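Local coordinates for protein putative acetyl transferase (Pyrococcus furiosus, PDB 1VKC) that probably transfers an acyl group, likely acetyl, as a member of the GNAT acetyltransferase family, at residues E60-V65 with E117-E122. Sequence-based numbering, arbitrary orientation. Where two conformers were deposited one is given.
Sequences EHKFFV and EEWAKE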
loop_
_atom_site.group_PDB
_atom_site.type_symbol
_atom_site.label_atom_id
_atom_site.label_comp_id
_atom_site.label_asym_id
_atom_site.label_seq_id
_atom_site.Cartn_x
_atom_site.Cartn_y
_atom_site.Cartn_z
ATOM N N GLU A 60 5.794 19.770 -19.521
ATOM C CA GLU A 60 5.554 18.791 -20.570
ATOM C C GLU A 60 5.896 17.398 -20.031
ATOM O O GLU A 60 7.070 17.081 -19.822
ATOM C CB GLU A 60 6.429 19.110 -21.794
ATOM C CG GLU A 60 6.250 18.167 -22.982
ATOM C CD GLU A 60 7.446 18.158 -23.924
ATOM O OE1 GLU A 60 7.635 17.150 -24.628
ATOM O OE2 GLU A 60 8.201 19.154 -23.963
ATOM N N HIS A 61 4.866 16.566 -19.832
ATOM C CA HIS A 61 5.030 15.245 -19.199
ATOM C C HIS A 61 4.970 14.105 -20.219
ATOM O O HIS A 61 4.272 14.196 -21.236
ATOM C CB HIS A 61 3.967 15.039 -18.107
ATOM C CG HIS A 61 2.589 14.755 -18.636
ATOM N ND1 HIS A 61 1.584 15.700 -18.652
ATOM C CD2 HIS A 61 2.052 13.628 -19.167
ATOM C CE1 HIS A 61 0.489 15.168 -19.169
ATOM N NE2 HIS A 61 0.748 13.915 -19.496
ATOM N N LYS A 62 5.705 13.035 -19.944
ATOM C CA LYS A 62 5.681 11.826 -20.758
ATOM C C LYS A 62 5.729 10.616 -19.850
ATOM O O LYS A 62 6.521 10.562 -18.923
ATOM C CB LYS A 62 6.885 11.791 -21.701
ATOM C CG LYS A 62 7.014 10.556 -22.554
ATOM C CD LYS A 62 5.963 10.505 -23.640
ATOM C CE LYS A 62 6.154 9.298 -24.524
ATOM N NZ LYS A 62 5.128 9.252 -25.613
ATOM N N PHE A 63 4.864 9.659 -20.118
ATOM C CA PHE A 63 4.868 8.397 -19.420
ATOM C C PHE A 63 5.163 7.295 -20.395
ATOM O O PHE A 63 4.626 7.286 -21.508
ATOM C CB PHE A 63 3.500 8.133 -18.817
ATOM C CG PHE A 63 3.135 9.035 -17.690
ATOM C CD1 PHE A 63 3.446 8.694 -16.382
ATOM C CD2 PHE A 63 2.395 10.183 -17.920
ATOM C CE1 PHE A 63 3.081 9.507 -15.334
ATOM C CE2 PHE A 63 2.024 11.001 -16.875
ATOM C CZ PHE A 63 2.363 10.657 -15.569
ATOM N N PHE A 64 6.018 6.353 -19.990
ATOM C CA PHE A 64 6.110 5.043 -20.661
ATOM C C PHE A 64 5.670 3.965 -19.683
ATOM O O PHE A 64 5.972 4.048 -18.494
ATOM C CB PHE A 64 7.519 4.738 -21.129
ATOM C CG PHE A 64 7.982 5.596 -22.263
ATOM C CD1 PHE A 64 7.573 5.324 -23.573
ATOM C CD2 PHE A 64 8.825 6.673 -22.036
ATOM C CE1 PHE A 64 8.020 6.118 -24.650
ATOM C CE2 PHE A 64 9.264 7.472 -23.101
ATOM C CZ PHE A 64 8.858 7.176 -24.414
ATOM N N VAL A 65 4.986 2.943 -20.187
ATOM C CA VAL A 65 4.623 1.807 -19.363
ATOM C C VAL A 65 5.141 0.506 -19.947
ATOM O O VAL A 65 5.283 0.372 -21.170
ATOM C CB VAL A 65 3.083 1.723 -19.134
ATOM C CG1 VAL A 65 2.602 2.921 -18.327
ATOM C CG2 VAL A 65 2.322 1.619 -20.456
ATOM N N GLU A 117 15.498 7.966 -21.597
ATOM C CA GLU A 117 16.701 8.629 -22.100
ATOM C C GLU A 117 16.615 8.889 -23.611
ATOM O O GLU A 117 16.953 9.984 -24.102
ATOM C CB GLU A 117 17.921 7.803 -21.751
ATOM C CG GLU A 117 18.212 7.811 -20.246
ATOM C CD GLU A 117 19.471 7.053 -19.872
ATOM O OE1 GLU A 117 19.613 6.673 -18.682
ATOM O OE2 GLU A 117 20.334 6.851 -20.757
ATOM N N GLU A 118 16.118 7.898 -24.330
ATOM C CA GLU A 118 15.929 8.026 -25.779
ATOM C C GLU A 118 14.930 9.144 -26.119
ATOM O O GLU A 118 15.212 9.975 -26.988
ATOM C CB GLU A 118 15.515 6.681 -26.378
ATOM C CG GLU A 118 16.674 5.687 -26.397
ATOM C CD GLU A 118 16.260 4.222 -26.575
ATOM O OE1 GLU A 118 15.039 3.920 -26.593
ATOM O OE2 GLU A 118 17.179 3.364 -26.688
ATOM N N TRP A 119 13.796 9.183 -25.413
ATOM C CA TRP A 119 12.783 10.191 -25.633
ATOM C C TRP A 119 13.281 11.583 -25.252
ATOM O O TRP A 119 13.048 12.539 -25.984
ATOM C CB TRP A 119 11.509 9.856 -24.874
ATOM C CG TRP A 119 10.359 10.801 -25.151
ATOM C CD1 TRP A 119 9.465 10.732 -26.191
ATOM C CD2 TRP A 119 9.977 11.919 -24.369
ATOM N NE1 TRP A 119 8.555 11.759 -26.099
ATOM C CE2 TRP A 119 8.843 12.503 -24.985
ATOM C CE3 TRP A 119 10.471 12.501 -23.193
ATOM C CZ2 TRP A 119 8.211 13.635 -24.472
ATOM C CZ3 TRP A 119 9.843 13.626 -22.685
ATOM C CH2 TRP A 119 8.718 14.180 -23.325
ATOM N N ALA A 120 13.965 11.683 -24.110
ATOM C CA ALA A 120 14.573 12.934 -23.686
ATOM C C ALA A 120 15.485 13.521 -24.799
ATOM O O ALA A 120 15.395 14.701 -25.129
ATOM C CB ALA A 120 15.365 12.715 -22.347
ATOM N N LYS A 121 16.325 12.679 -25.379
ATOM C CA LYS A 121 17.215 13.090 -26.459
ATOM C C LYS A 121 16.411 13.653 -27.654
ATOM O O LYS A 121 16.784 14.683 -28.219
ATOM C CB LYS A 121 18.093 11.915 -26.904
ATOM C CG LYS A 121 19.430 12.318 -27.537
ATOM C CD LYS A 121 20.414 11.138 -27.500
ATOM C CE LYS A 121 21.749 11.479 -28.155
ATOM N NZ LYS A 121 22.664 10.297 -28.204
ATOM N N GLU A 122 15.325 12.968 -28.024
ATOM C CA GLU A 122 14.426 13.413 -29.130
ATOM C C GLU A 122 13.869 14.782 -28.900
ATOM O O GLU A 122 13.635 15.526 -29.850
ATOM C CB GLU A 122 13.218 12.494 -29.259
ATOM C CG GLU A 122 13.509 11.100 -29.727
ATOM C CD GLU A 122 12.266 10.230 -29.729
ATOM O OE1 GLU A 122 12.438 9.000 -29.807
ATOM O OE2 GLU A 122 11.128 10.770 -29.654
#
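In this GNAT fold, the C-terminal turns of helix 108-122 rest on one face of the mixed sheet, and Trp119 reaches across to Glu60, Lys62 and Phe64 of strand 60-68. Glu60 and Lys62 point to the helix, and the far end of the Phe64 ring swings in to join them. With CG anti to the backbone N (chi1 -175°), the indole projects toward the strand, broad enough to bridge axes 10.6 Å apart. Lysine suits the middle position because its long aliphatic chain can lie over one indole face: CB of Lys62 makes a CH-pi contact 3.5 Å from the centroid of the six-membered ring, and NZ continues to a salt bridge with Asp15. Phe64, flat enough to meet the indole edge-on, forms an offset edge-to-face pair with the face of its five-membered ring, planes 79° apart. At the other end, OE1 of Glu60 stands 3.4 Å from CH2 of Trp119 and has a weak, long ion pair with Arg123. Were Trp119 an alanine, the Lys62 methylenes would probably lose their flat cover and a gap would open beside Phe64. Such helix-on-sheet packing belongs to the layered alpha/beta architecture of GNAT acetyltransferases.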